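PDB 4HDE: SCO1/SenC family lipoprotein from Bacillus anthracis, which probably acts at the cell envelope as a thioredoxin-fold copper-binding or thiol-redox accessory protein in the assembly of cytochrome c oxidase, as some SCO1/SenC relatives do. Local coordinates for residues R5-W10 against K145-Y150; E13-T18 against F25-L30; P50-M55 against A88-F93. All coordinates share one frame; numbering follows the deposited sequence.

Interaction 1. Residues R5-W10 against K145-Y150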
ATOM      1  N   ARG A   5       7.856  15.167 -11.915  1.00 30.34           N
ATOM      2  CA  ARG A   5       7.946  14.891 -13.344  1.00 22.81           C
ATOM      3  C   ARG A   5       7.062  13.729 -13.792  1.00 20.87           C
ATOM      4  O   ARG A   5       6.953  12.707 -13.109  1.00 23.59           O
ATOM      5  CB  ARG A   5       9.397  14.633 -13.753  1.00 22.70           C
ATOM      6  CG  ARG A   5      10.299  15.815 -13.520  1.00 25.57           C
ATOM      7  CD  ARG A   5      11.666  15.575 -14.114  1.00 24.00           C
ATOM      8  NE  ARG A   5      11.631  15.482 -15.568  1.00 23.24           N
ATOM      9  CZ  ARG A   5      11.586  16.528 -16.385  1.00 22.68           C
ATOM     10  NH1 ARG A   5      11.563  17.760 -15.892  1.00 26.44           N
ATOM     11  NH2 ARG A   5      11.576  16.344 -17.702  1.00 22.96           N
ATOM     12  N   LYS A   6       6.435  13.907 -14.948  1.00 22.17           N
ATOM     13  CA  LYS A   6       5.654  12.861 -15.604  1.00 22.08           C
ATOM     14  C   LYS A   6       4.713  12.107 -14.665  1.00 16.63           C
ATOM     15  O   LYS A   6       4.765  10.886 -14.597  1.00 21.21           O
ATOM     16  CB  LYS A   6       6.593  11.873 -16.307  1.00 21.94           C
ATOM     17  CG  LYS A   6       7.685  12.538 -17.145  1.00 25.37           C
ATOM     18  CD  LYS A   6       7.107  13.390 -18.268  1.00 25.71           C
ATOM     19  CE  LYS A   6       8.209  14.010 -19.117  1.00 26.65           C
ATOM     20  NZ  LYS A   6       7.657  14.707 -20.308  1.00 36.61           N
ATOM     21  N   PRO A   7       3.848  12.835 -13.944  1.00 17.64           N
ATOM     22  CA  PRO A   7       2.906  12.188 -13.026  1.00 18.56           C
ATOM     23  C   PRO A   7       1.929  11.279 -13.761  1.00 15.83           C
ATOM     24  O   PRO A   7       1.564  11.549 -14.903  1.00 18.76           O
ATOM     25  CB  PRO A   7       2.159  13.373 -12.407  1.00 21.70           C
ATOM     26  CG  PRO A   7       2.267  14.455 -13.419  1.00 23.05           C
ATOM     27  CD  PRO A   7       3.628  14.288 -14.026  1.00 21.88           C
ATOM     28  N   LEU A   8       1.505  10.209 -13.100  1.00 14.88           N
ATOM     29  CA  LEU A   8       0.551   9.274 -13.687  1.00 16.07           C
ATOM     30  C   LEU A   8      -0.859   9.859 -13.797  1.00 15.08           C
ATOM     31  O   LEU A   8      -1.577   9.579 -14.756  1.00 17.32           O
ATOM     32  CB  LEU A   8       0.512   7.984 -12.869  1.00 15.71           C
ATOM     33  CG  LEU A   8       1.806   7.165 -12.825  1.00 17.12           C
ATOM     34  CD1 LEU A   8       1.695   6.066 -11.779  1.00 19.54           C
ATOM     35  CD2 LEU A   8       2.134   6.579 -14.196  1.00 20.40           C
ATOM     36  N   ASN A   9      -1.258  10.653 -12.808  1.00 15.45           N
ATOM     37  CA  ASN A   9      -2.606  11.218 -12.755  1.00 16.76           C
ATOM     38  C   ASN A   9      -3.712  10.170 -12.840  1.00 14.75           C
ATOM     39  O   ASN A   9      -4.699  10.381 -13.542  1.00 18.62           O
ATOM     40  CB  ASN A   9      -2.829  12.235 -13.885  1.00 17.78           C
ATOM     41  CG  ASN A   9      -1.827  13.375 -13.867  1.00 24.37           C
ATOM     42  OD1 ASN A   9      -1.225  13.703 -14.895  1.00 34.20           O
ATOM     43  ND2 ASN A   9      -1.648  13.990 -12.708  1.00 23.16           N
ATOM     44  N   TRP A  10      -3.568   9.048 -12.149  1.00 13.82           N
ATOM     45  CA  TRP A  10      -4.627   8.036 -12.172  1.00 13.98           C
ATOM     46  C   TRP A  10      -5.732   8.340 -11.172  1.00 13.20           C
ATOM     47  O   TRP A  10      -5.461   8.643 -10.005  1.00 14.57           O
ATOM     48  CB  TRP A  10      -4.083   6.661 -11.824  1.00 14.07           C
ATOM     49  CG  TRP A  10      -3.112   6.051 -12.785  1.00 15.18           C
ATOM     50  CD1 TRP A  10      -2.790   6.475 -14.044  1.00 17.29           C
ATOM     51  CD2 TRP A  10      -2.329   4.885 -12.539  1.00 15.87           C
ATOM     52  NE1 TRP A  10      -1.855   5.627 -14.598  1.00 17.20           N
ATOM     53  CE2 TRP A  10      -1.552   4.647 -13.687  1.00 17.44           C
ATOM     54  CE3 TRP A  10      -2.211   4.013 -11.451  1.00 15.44           C
ATOM     55  CZ2 TRP A  10      -0.671   3.568 -13.782  1.00 17.95           C
ATOM     56  CZ3 TRP A  10      -1.338   2.947 -11.549  1.00 17.07           C
ATOM     57  CH2 TRP A  10      -0.576   2.736 -12.700  1.00 18.92           C
ATOM     58  N   LYS A 145      -4.988  11.294  -6.262  1.00 14.10           N
ATOM     59  CA  LYS A 145      -4.617  10.698  -7.544  1.00 14.10           C
ATOM     60  C   LYS A 145      -3.300   9.950  -7.420  1.00 13.20           C
ATOM     61  O   LYS A 145      -2.384  10.392  -6.724  1.00 13.54           O
ATOM     62  CB  LYS A 145      -4.482  11.788  -8.614  1.00 16.23           C
ATOM     63  CG  LYS A 145      -5.711  12.682  -8.777  1.00 19.00           C
ATOM     64  CD  LYS A 145      -6.932  11.894  -9.218  1.00 21.56           C
ATOM     65  CE  LYS A 145      -8.152  12.801  -9.357  1.00 25.05           C
ATOM     66  NZ  LYS A 145      -9.411  12.022  -9.533  1.00 29.25           N
ATOM     67  N   VAL A 146      -3.185   8.819  -8.107  1.00 13.53           N
ATOM     68  CA  VAL A 146      -1.904   8.130  -8.145  1.00 13.05           C
ATOM     69  C   VAL A 146      -0.955   8.919  -9.028  1.00 15.21           C
ATOM     70  O   VAL A 146      -1.290   9.245 -10.172  1.00 15.89           O
ATOM     71  CB  VAL A 146      -2.031   6.707  -8.686  1.00 15.05           C
ATOM     72  CG1 VAL A 146      -0.755   5.948  -8.423  1.00 17.16           C
ATOM     73  CG2 VAL A 146      -3.218   5.998  -8.053  1.00 18.38           C
HETATM   74  N   MSE A 147       0.218   9.229  -8.493  1.00 13.77           N
HETATM   75  CA  MSE A 147       1.158  10.073  -9.204  1.00 14.28           C
HETATM   76  C   MSE A 147       2.418   9.349  -9.670  1.00 13.85           C
HETATM   77  O   MSE A 147       2.966   9.699 -10.706  1.00 14.59           O
HETATM   78  CB  MSE A 147       1.500  11.318  -8.376  1.00 17.48           C
HETATM   79  CG  MSE A 147       0.271  12.187  -8.071  1.00 23.73           C
HETATM   80 SE   MSE A 147      -0.727  12.797  -9.646  0.61 20.07          SE
HETATM   81  CE  MSE A 147       0.019  14.589  -9.773  1.00 17.82           C
ATOM     82  N   LYS A 148       2.873   8.348  -8.915  1.00 13.50           N
ATOM     83  CA  LYS A 148       4.115   7.648  -9.255  1.00 14.06           C
ATOM     84  C   LYS A 148       4.034   6.179  -8.884  1.00 13.23           C
ATOM     85  O   LYS A 148       3.319   5.805  -7.953  1.00 14.64           O
ATOM     86  CB  LYS A 148       5.301   8.281  -8.513  1.00 16.30           C
ATOM     87  CG  LYS A 148       5.622   9.716  -8.914  1.00 18.08           C
ATOM     88  CD  LYS A 148       6.188   9.728 -10.316  1.00 25.47           C
ATOM     89  CE  LYS A 148       7.095  10.909 -10.562  1.00 35.19           C
ATOM     90  NZ  LYS A 148       7.949  10.649 -11.754  1.00 26.60           N
ATOM     91  N   LYS A 149       4.782   5.359  -9.616  1.00 15.11           N
ATOM     92  CA  LYS A 149       4.913   3.931  -9.374  1.00 14.97           C
ATOM     93  C   LYS A 149       6.401   3.584  -9.280  1.00 13.83           C
ATOM     94  O   LYS A 149       7.205   4.075 -10.084  1.00 15.74           O
ATOM     95  CB  LYS A 149       4.271   3.152 -10.534  1.00 18.30           C
ATOM     96  CG  LYS A 149       4.287   1.630 -10.393  1.00 20.28           C
ATOM     97  CD  LYS A 149       3.734   0.935 -11.631  1.00 24.33           C
ATOM     98  CE  LYS A 149       4.844   0.643 -12.630  1.00 35.43           C
ATOM     99  NZ  LYS A 149       4.362  -0.148 -13.797  1.00 44.27           N
ATOM    100  N   TYR A 150       6.765   2.729  -8.329  1.00 12.79           N
ATOM    101  CA  TYR A 150       8.161   2.327  -8.124  1.00 12.77           C
ATOM    102  C   TYR A 150       8.190   0.847  -7.802  1.00 14.85           C
ATOM    103  O   TYR A 150       7.187   0.302  -7.359  1.00 15.29           O
ATOM    104  CB  TYR A 150       8.782   3.050  -6.928  1.00 14.19           C
ATOM    105  CG  TYR A 150       8.471   4.518  -6.796  1.00 14.19           C
ATOM    106  CD1 TYR A 150       9.285   5.478  -7.372  1.00 14.98           C
ATOM    107  CD2 TYR A 150       7.386   4.943  -6.043  1.00 15.05           C
ATOM    108  CE1 TYR A 150       9.006   6.837  -7.222  1.00 14.51           C
ATOM    109  CE2 TYR A 150       7.102   6.288  -5.885  1.00 16.28           C
ATOM    110  CZ  TYR A 150       7.918   7.225  -6.470  1.00 15.96           C
ATOM    111  OH  TYR A 150       7.626   8.562  -6.299  1.00 16.83           O
TER
HETATM  112  O   HOH W   1       6.441   8.975 -13.578  1.00 27.05           O
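Leu8 and Trp10 dock on Met147 and Val146 through backbone bonds, a surface contact in which the N-terminal arm of residues 5-10 lies across the start of edge strand 146-151. The strand keeps strand 136-140 as its sheet neighbour on its other edge, so the arm takes the outer one. Val146 and Trp10 exchange two bonds as a single antiparallel bridge: Trp10 N to Val146 O and Val146 N to Trp10 O, each 3.0 Å. Asn9 and Trp10 together face Val146, a G1 beta bulge. One step along, Leu8 N reaches Met147 O at 2.9 Å. Met147, a selenomethionine, is bent at chi2 and chi3, which brings its CE to within 3.6 Å of Pro7 CB, while Asn9 ND2 lies 3.4 Å from its SE. Leu8 CD1 sits over one face of the Trp10 indole, towards the rim. At the far end Lys148 NZ donates to Arg5 O at 2.7 Å and also to a water, which itself donates to Lys6 O. A lysine ammonium thus gathers two successive carbonyls of an irregular arm, one directly and one through water, beyond the last backbone bond of the contact.

Interaction 2. Residues E13-T18 against F25-L30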
ATOM      1  N   GLU A  13     -11.021   5.448  -7.077  1.00 15.17           N
ATOM      2  CA  GLU A  13     -12.375   5.426  -6.548  1.00 16.74           C
ATOM      3  C   GLU A  13     -12.363   5.624  -5.036  1.00 14.37           C
ATOM      4  O   GLU A  13     -11.363   5.366  -4.364  1.00 15.99           O
ATOM      5  CB  GLU A  13     -13.053   4.108  -6.882  1.00 17.53           C
ATOM      6  CG  GLU A  13     -12.596   2.963  -6.010  1.00 20.42           C
ATOM      7  CD  GLU A  13     -13.167   1.634  -6.446  1.00 27.10           C
ATOM      8  OE1 GLU A  13     -13.932   1.029  -5.663  1.00 36.96           O
ATOM      9  OE2 GLU A  13     -12.847   1.193  -7.566  1.00 23.62           O
ATOM     10  N   THR A  14     -13.489   6.088  -4.512  1.00 17.25           N
ATOM     11  CA  THR A  14     -13.683   6.217  -3.083  1.00 16.07           C
ATOM     12  C   THR A  14     -13.939   4.837  -2.488  1.00 15.79           C
ATOM     13  O   THR A  14     -14.741   4.067  -3.018  1.00 20.55           O
ATOM     14  CB  THR A  14     -14.863   7.148  -2.791  1.00 18.80           C
ATOM     15  OG1 THR A  14     -14.579   8.442  -3.339  1.00 24.29           O
ATOM     16  CG2 THR A  14     -15.101   7.285  -1.298  1.00 20.69           C
ATOM     17  N   PHE A  15     -13.244   4.519  -1.408  1.00 13.36           N
ATOM     18  CA  PHE A  15     -13.372   3.209  -0.768  1.00 13.81           C
ATOM     19  C   PHE A  15     -13.339   3.316   0.754  1.00 12.75           C
ATOM     20  O   PHE A  15     -12.771   4.248   1.320  1.00 12.98           O
ATOM     21  CB  PHE A  15     -12.271   2.255  -1.240  1.00 15.65           C
ATOM     22  CG  PHE A  15     -10.888   2.670  -0.825  1.00 13.30           C
ATOM     23  CD1 PHE A  15     -10.308   2.159   0.327  1.00 14.25           C
ATOM     24  CD2 PHE A  15     -10.161   3.563  -1.598  1.00 13.91           C
ATOM     25  CE1 PHE A  15      -9.042   2.534   0.707  1.00 12.94           C
ATOM     26  CE2 PHE A  15      -8.895   3.953  -1.217  1.00 13.71           C
ATOM     27  CZ  PHE A  15      -8.331   3.430  -0.062  1.00 12.91           C
ATOM     28  N   GLN A  16     -13.959   2.337   1.401  1.00 14.12           N
ATOM     29  CA  GLN A  16     -13.945   2.216   2.847  1.00 13.52           C
ATOM     30  C   GLN A  16     -13.771   0.746   3.186  1.00 12.78           C
ATOM     31  O   GLN A  16     -14.685  -0.053   2.998  1.00 14.17           O
ATOM     32  CB  GLN A  16     -15.248   2.738   3.452  1.00 15.12           C
ATOM     33  CG  GLN A  16     -15.328   2.606   4.962  1.00 16.26           C
ATOM     34  CD  GLN A  16     -16.685   3.031   5.496  1.00 20.32           C
ATOM     35  OE1 GLN A  16     -17.295   3.989   5.005  1.00 25.37           O
ATOM     36  NE2 GLN A  16     -17.177   2.308   6.489  1.00 20.23           N
ATOM     37  N   PHE A  17     -12.583   0.387   3.658  1.00 12.72           N
ATOM     38  CA  PHE A  17     -12.292  -1.005   3.986  1.00 14.43           C
ATOM     39  C   PHE A  17     -12.092  -1.106   5.491  1.00 13.33           C
ATOM     40  O   PHE A  17     -12.488  -0.201   6.228  1.00 13.59           O
ATOM     41  CB  PHE A  17     -11.064  -1.503   3.212  1.00 14.23           C
ATOM     42  CG  PHE A  17     -11.222  -1.464   1.701  1.00 13.70           C
ATOM     43  CD1 PHE A  17     -12.469  -1.581   1.099  1.00 14.63           C
ATOM     44  CD2 PHE A  17     -10.106  -1.320   0.887  1.00 13.80           C
ATOM     45  CE1 PHE A  17     -12.586  -1.559  -0.299  1.00 16.78           C
ATOM     46  CE2 PHE A  17     -10.214  -1.297  -0.499  1.00 13.83           C
ATOM     47  CZ  PHE A  17     -11.457  -1.405  -1.093  1.00 15.43           C
ATOM     48  N   THR A  18     -11.506  -2.202   5.958  1.00 13.76           N
ATOM     49  CA  THR A  18     -11.284  -2.414   7.384  0.66 14.34           C
ATOM     50  C   THR A  18      -9.793  -2.612   7.640  1.00 12.53           C
ATOM     51  O   THR A  18      -9.132  -3.346   6.908  1.00 13.81           O
ATOM     52  CB  THR A  18     -12.064  -3.645   7.881  0.66 15.78           C
ATOM     53  OG1 THR A  18     -13.462  -3.456   7.625  0.66 17.16           O
ATOM     54  CG2 THR A  18     -11.856  -3.848   9.373  0.66 15.52           C
ATOM     55  N   PHE A  25     -11.432   2.256   7.415  1.00 12.88           N
ATOM     56  CA  PHE A  25     -10.351   3.092   6.922  1.00 12.05           C
ATOM     57  C   PHE A  25     -10.370   3.139   5.408  1.00 13.08           C
ATOM     58  O   PHE A  25     -10.573   2.124   4.742  1.00 12.52           O
ATOM     59  CB  PHE A  25      -8.990   2.557   7.394  1.00 13.87           C
ATOM     60  CG  PHE A  25      -7.861   3.550   7.245  1.00 12.89           C
ATOM     61  CD1 PHE A  25      -7.621   4.489   8.228  1.00 14.71           C
ATOM     62  CD2 PHE A  25      -7.063   3.557   6.109  1.00 14.08           C
ATOM     63  CE1 PHE A  25      -6.588   5.404   8.095  1.00 15.01           C
ATOM     64  CE2 PHE A  25      -6.036   4.479   5.977  1.00 14.53           C
ATOM     65  CZ  PHE A  25      -5.803   5.395   6.966  1.00 14.47           C
ATOM     66  N   GLY A  26     -10.140   4.322   4.858  1.00 12.38           N
ATOM     67  CA  GLY A  26     -10.007   4.461   3.424  1.00 13.60           C
ATOM     68  C   GLY A  26      -9.944   5.913   3.004  1.00 11.79           C
ATOM     69  O   GLY A  26      -9.322   6.733   3.676  1.00 12.68           O
ATOM     70  N   THR A  27     -10.603   6.220   1.894  1.00 12.74           N
ATOM     71  CA  THR A  27     -10.562   7.552   1.307  1.00 13.50           C
ATOM     72  C   THR A  27     -10.884   8.658   2.305  1.00 14.55           C
ATOM     73  O   THR A  27     -10.252   9.718   2.300  1.00 16.07           O
ATOM     74  CB  THR A  27     -11.537   7.628   0.136  1.00 13.30           C
ATOM     75  OG1 THR A  27     -11.298   6.513  -0.731  1.00 14.07           O
ATOM     76  CG2 THR A  27     -11.358   8.935  -0.639  1.00 16.15           C
ATOM     77  N   LYS A  28     -11.870   8.427   3.162  1.00 13.80           N
ATOM     78  CA  LYS A  28     -12.266   9.434   4.139  1.00 15.51           C
ATOM     79  C   LYS A  28     -11.052   9.884   4.956  1.00 14.06           C
ATOM     80  O   LYS A  28     -10.883  11.069   5.227  1.00 17.07           O
ATOM     81  CB  LYS A  28     -13.365   8.883   5.055  1.00 17.42           C
ATOM     82  CG  LYS A  28     -13.777   9.805   6.190  1.00 21.17           C
ATOM     83  CD  LYS A  28     -14.813   9.131   7.073  1.00 25.17           C
ATOM     84  CE  LYS A  28     -15.300  10.060   8.176  1.00 32.98           C
ATOM     85  NZ  LYS A  28     -14.252  10.316   9.199  1.00 35.05           N
ATOM     86  N   ASP A  29     -10.207   8.935   5.332  1.00 14.33           N
ATOM     87  CA  ASP A  29      -9.030   9.213   6.141  1.00 15.59           C
ATOM     88  C   ASP A  29      -7.875   9.769   5.320  1.00 16.31           C
ATOM     89  O   ASP A  29      -7.108  10.595   5.800  1.00 18.05           O
ATOM     90  CB  ASP A  29      -8.592   7.928   6.836  1.00 15.04           C
ATOM     91  CG  ASP A  29      -9.737   7.251   7.540  1.00 15.47           C
ATOM     92  OD1 ASP A  29      -9.977   7.578   8.715  1.00 17.36           O
ATOM     93  OD2 ASP A  29     -10.421   6.431   6.901  1.00 16.11           O
ATOM     94  N   LEU A  30      -7.767   9.310   4.082  1.00 13.76           N
ATOM     95  CA  LEU A  30      -6.587   9.544   3.261  1.00 14.14           C
ATOM     96  C   LEU A  30      -6.654  10.790   2.381  1.00 15.20           C
ATOM     97  O   LEU A  30      -5.617  11.314   1.973  1.00 14.95           O
ATOM     98  CB  LEU A  30      -6.330   8.311   2.395  1.00 14.31           C
ATOM     99  CG  LEU A  30      -5.927   7.048   3.155  1.00 13.39           C
ATOM    100  CD1 LEU A  30      -6.130   5.839   2.246  1.00 14.87           C
ATOM    101  CD2 LEU A  30      -4.505   7.135   3.681  1.00 13.63           C
TER
HETATM  102  O   HOH W   2      -9.574   6.806  -2.756  1.00 19.01           O
HETATM  103  O   HOH W   3     -13.440   5.973   3.455  1.00 15.43           O
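Phe15 packs against Gly26 and Thr27 where the small beta hairpin of strands 16-18 and 24-26 runs into the helical turn 27-30. Its chi1 of 66° sets CG between the backbone N and the carbonyl carbon, and from CB the ring is thereby swung over residues 26-30. CD2 and CE2 pass Thr27 OG1, with CD2 at 3.3 Å; CD1 and CE1 lie along Gly26 CA, with CE1 at 3.5 Å; CZ, the tip, meets Leu30 CD1 at 4.0 Å. Thr27 N stands above the centre of one ring face, but its hydrogen goes to Phe15 O. Elsewhere in the fold Phe114 meets the Phe15 ring edge-to-face, and Trp35 of strand 35-40 touches it too.

Backbone pairing holds the hairpin beside this ring. Phe17 and Phe25 form an antiparallel hydrogen-bonded pair, Phe17 N to Phe25 O and Phe25 N to Phe17 O, each 2.9 Å, and Gln16 pairs with Gly26 in the next, non-hydrogen-bonded position. Gly26 is the N-cap of the turn: its O accepts from both Asp29 N and Leu30 N, while its N donates back to Asp29 OD2. Strand end and helix start are therefore tied at one residue. Thr27 carries the link across to the other segment, its OG1 accepting from Phe15 N at 2.9 Å with an N-H...O angle of 166° and sharing a water with Glu13 O.

Interaction 3. Residues P50-M55 against A88-F93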
ATOM      1  N   PRO A  50       9.650  -9.384   2.039  1.00 14.13           N
ATOM      2  CA  PRO A  50      10.642  -8.352   1.686  1.00 13.97           C
ATOM      3  C   PRO A  50      10.013  -7.033   1.228  1.00 13.34           C
ATOM      4  O   PRO A  50      10.561  -5.985   1.545  1.00 14.38           O
ATOM      5  CB  PRO A  50      11.464  -8.989   0.566  1.00 16.26           C
ATOM      6  CG  PRO A  50      10.750 -10.237   0.177  1.00 20.48           C
ATOM      7  CD  PRO A  50       9.864 -10.651   1.317  1.00 15.19           C
HETATM    8  N   MSE A  51       8.887  -7.068   0.522  1.00 13.48           N
HETATM    9  CA  MSE A  51       8.181  -5.834   0.172  1.00 13.36           C
HETATM   10  C   MSE A  51       7.843  -5.038   1.420  1.00 13.25           C
HETATM   11  O   MSE A  51       7.973  -3.806   1.450  1.00 12.82           O
HETATM   12  CB  MSE A  51       6.871  -6.137  -0.568  1.00 16.41           C
HETATM   13  CG  MSE A  51       7.017  -6.562  -2.008  1.00 17.76           C
HETATM   14 SE   MSE A  51       5.307  -7.008  -2.833  0.59 19.54          SE
HETATM   15  CE  MSE A  51       4.499  -5.254  -2.725  1.00 18.66           C
ATOM     16  N   THR A  52       7.343  -5.735   2.433  1.00 12.76           N
ATOM     17  CA  THR A  52       6.921  -5.071   3.646  1.00 13.19           C
ATOM     18  C   THR A  52       8.130  -4.517   4.395  1.00 12.87           C
ATOM     19  O   THR A  52       8.068  -3.409   4.936  1.00 13.01           O
ATOM     20  CB  THR A  52       6.080  -6.006   4.517  1.00 12.72           C
ATOM     21  OG1 THR A  52       4.951  -6.468   3.751  1.00 14.40           O
ATOM     22  CG2 THR A  52       5.571  -5.271   5.737  1.00 13.72           C
ATOM     23  N   ALA A  53       9.240  -5.252   4.407  1.00 12.34           N
ATOM     24  CA  ALA A  53      10.465  -4.712   4.992  1.00 12.96           C
ATOM     25  C   ALA A  53      10.924  -3.462   4.236  1.00 13.38           C
ATOM     26  O   ALA A  53      11.438  -2.505   4.839  1.00 13.21           O
ATOM     27  CB  ALA A  53      11.553  -5.759   4.997  1.00 15.13           C
ATOM     28  N   ASN A  54      10.763  -3.465   2.917  1.00 13.26           N
ATOM     29  CA  ASN A  54      11.141  -2.296   2.124  1.00 12.19           C
ATOM     30  C   ASN A  54      10.235  -1.105   2.431  1.00 12.47           C
ATOM     31  O   ASN A  54      10.691   0.035   2.558  1.00 12.86           O
ATOM     32  CB  ASN A  54      11.123  -2.618   0.631  1.00 14.94           C
ATOM     33  CG  ASN A  54      12.169  -3.638   0.240  1.00 15.80           C
ATOM     34  OD1 ASN A  54      13.142  -3.865   0.959  1.00 17.19           O
ATOM     35  ND2 ASN A  54      11.973  -4.266  -0.912  1.00 18.36           N
HETATM   36  N   MSE A  55       8.946  -1.360   2.572  1.00 12.04           N
HETATM   37  CA  MSE A  55       8.045  -0.308   2.966  1.00 11.40           C
HETATM   38  C   MSE A  55       8.394   0.217   4.361  1.00 11.45           C
HETATM   39  O   MSE A  55       8.325   1.419   4.607  1.00 12.60           O
HETATM   40  CB  MSE A  55       6.593  -0.775   2.882  1.00 13.16           C
HETATM   41  CG  MSE A  55       5.597   0.347   3.175  1.00 14.32           C
HETATM   42 SE   MSE A  55       3.756  -0.021   2.653  0.61 15.06          SE
HETATM   43  CE  MSE A  55       3.899   0.451   0.759  1.00 18.60           C
ATOM     44  N   ALA A  88      -0.874  -9.257  13.256  1.00 14.63           N
ATOM     45  CA  ALA A  88       0.242 -10.128  13.612  1.00 15.74           C
ATOM     46  C   ALA A  88       1.355 -10.052  12.573  1.00 16.28           C
ATOM     47  O   ALA A  88       2.542 -10.087  12.917  1.00 18.31           O
ATOM     48  CB  ALA A  88      -0.235 -11.559  13.782  1.00 17.79           C
ATOM     49  N   PHE A  89       0.966  -9.940  11.309  1.00 14.20           N
ATOM     50  CA  PHE A  89       1.920  -9.832  10.213  1.00 12.82           C
ATOM     51  C   PHE A  89       2.778  -8.574  10.337  1.00 14.34           C
ATOM     52  O   PHE A  89       4.009  -8.652  10.299  1.00 15.62           O
ATOM     53  CB  PHE A  89       1.183  -9.857   8.868  1.00 14.66           C
ATOM     54  CG  PHE A  89       2.087  -9.702   7.661  1.00 14.32           C
ATOM     55  CD1 PHE A  89       2.729 -10.798   7.116  1.00 15.27           C
ATOM     56  CD2 PHE A  89       2.273  -8.459   7.071  1.00 15.78           C
ATOM     57  CE1 PHE A  89       3.552 -10.659   6.008  1.00 19.39           C
ATOM     58  CE2 PHE A  89       3.092  -8.319   5.964  1.00 17.65           C
ATOM     59  CZ  PHE A  89       3.726  -9.415   5.438  1.00 21.65           C
ATOM     60  N   ILE A  90       2.142  -7.421  10.505  1.00 13.69           N
ATOM     61  CA  ILE A  90       2.890  -6.162  10.464  1.00 13.66           C
ATOM     62  C   ILE A  90       3.833  -5.989  11.659  1.00 14.63           C
ATOM     63  O   ILE A  90       4.872  -5.332  11.552  1.00 15.43           O
ATOM     64  CB  ILE A  90       1.954  -4.933  10.302  1.00 12.74           C
ATOM     65  CG1 ILE A  90       2.749  -3.670   9.935  1.00 13.86           C
ATOM     66  CG2 ILE A  90       1.150  -4.689  11.554  1.00 14.40           C
ATOM     67  CD1 ILE A  90       3.547  -3.786   8.645  1.00 15.36           C
ATOM     68  N   GLN A  91       3.500  -6.618  12.781  1.00 15.89           N
ATOM     69  CA  GLN A  91       4.308  -6.456  13.985  0.59 19.08           C
ATOM     70  C   GLN A  91       5.749  -6.945  13.811  1.00 16.72           C
ATOM     71  O   GLN A  91       6.643  -6.493  14.524  1.00 19.03           O
ATOM     72  CB  GLN A  91       3.634  -7.103  15.200  0.59 21.49           C
ATOM     73  CG  GLN A  91       2.358  -6.378  15.635  0.59 23.71           C
ATOM     74  CD  GLN A  91       1.687  -7.016  16.837  0.59 26.76           C
ATOM     75  OE1 GLN A  91       1.949  -8.170  17.170  0.59 34.35           O
ATOM     76  NE2 GLN A  91       0.813  -6.260  17.497  0.59 30.71           N
ATOM     77  N   LYS A  92       5.984  -7.824  12.848  1.00 17.04           N
ATOM     78  CA  LYS A  92       7.337  -8.306  12.615  1.00 19.28           C
ATOM     79  C   LYS A  92       8.236  -7.218  12.040  1.00 17.46           C
ATOM     80  O   LYS A  92       9.436  -7.161  12.327  1.00 19.02           O
ATOM     81  CB  LYS A  92       7.311  -9.501  11.666  1.00 19.20           C
ATOM     82  CG  LYS A  92       8.697  -9.975  11.266  1.00 22.14           C
ATOM     83  CD  LYS A  92       8.647 -11.322  10.562  1.00 26.05           C
ATOM     84  CE  LYS A  92      10.049 -11.781  10.203  1.00 26.12           C
ATOM     85  NZ  LYS A  92      10.212 -13.255  10.310  1.00 27.85           N
ATOM     86  N   PHE A  93       7.642  -6.347  11.234  1.00 15.39           N
ATOM     87  CA  PHE A  93       8.399  -5.447  10.367  1.00 14.19           C
ATOM     88  C   PHE A  93       8.605  -4.043  10.890  1.00 16.62           C
ATOM     89  O   PHE A  93       9.527  -3.359  10.458  1.00 15.74           O
ATOM     90  CB  PHE A  93       7.715  -5.370   9.006  1.00 13.63           C
ATOM     91  CG  PHE A  93       7.604  -6.697   8.326  1.00 14.64           C
ATOM     92  CD1 PHE A  93       8.668  -7.233   7.618  1.00 16.83           C
ATOM     93  CD2 PHE A  93       6.435  -7.435   8.426  1.00 16.02           C
ATOM     94  CE1 PHE A  93       8.549  -8.475   7.002  1.00 18.00           C
ATOM     95  CE2 PHE A  93       6.314  -8.667   7.817  1.00 15.72           C
ATOM     96  CZ  PHE A  93       7.372  -9.191   7.105  1.00 18.75           C
TER
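Thr52 meets three side chains of the 88-93 segment with its two branches. Its methyl, CG2, rests over one face of the Phe93 ring, 3.8 Å from the centroid and 25° off the ring normal, a CH-pi contact; the same methyl touches Ile90 CD1 at 3.8 Å. The hydroxyl OG1 comes instead to the edge of Phe89, near the ring plane, 3.4 Å from CE2. With CG2 anti to the backbone N (OG1 chi1 -57°), the methyl is turned to Phe93 while OG1 stays close enough to its own helix to hydrogen-bond Cys48 O, one turn earlier. Ala53 adds a lighter touch, its CB 4.2 Å from Phe93 CD1.

Further out, the two phenylalanines hold each other: Phe93 CE2 lies over a face of Phe89, towards its rim. Lys92 CB covers the face of Phe93 turned from Thr52. Phe89 also reaches Met40 of strand 35-40, and Trp100 of strand 100-103 touches both Thr52 and Ile90. The contact thus seats residues 89-93 against helix 48-64, which follows strand 35-40 of the central sheet, a beta-alpha succession consistent with the thioredoxin fold of the SCO1/SenC family.

Overall arrangement
The three contacts are spread around the mixed five-stranded sheet, with centres 19 to 24 Å apart. Interaction 1 closes the longest loop, bringing the N-terminal arm to edge strand 146-151, and interactions 2 and 3 are both nested inside it, following one another along the chain. The segments of interactions 1 and 2 adjoin in the sequence but do not otherwise touch. Interaction 3 lies on the opposite side of the chain's centre from both, its nearest atoms about 8 Å from interaction 1 and about 11 Å from interaction 2. Around this thioredoxin-like core, interactions 1 and 2 use backbone bonds and side chains, whereas interaction 3 rests on side-chain packing without hydrogen bonds between its segments.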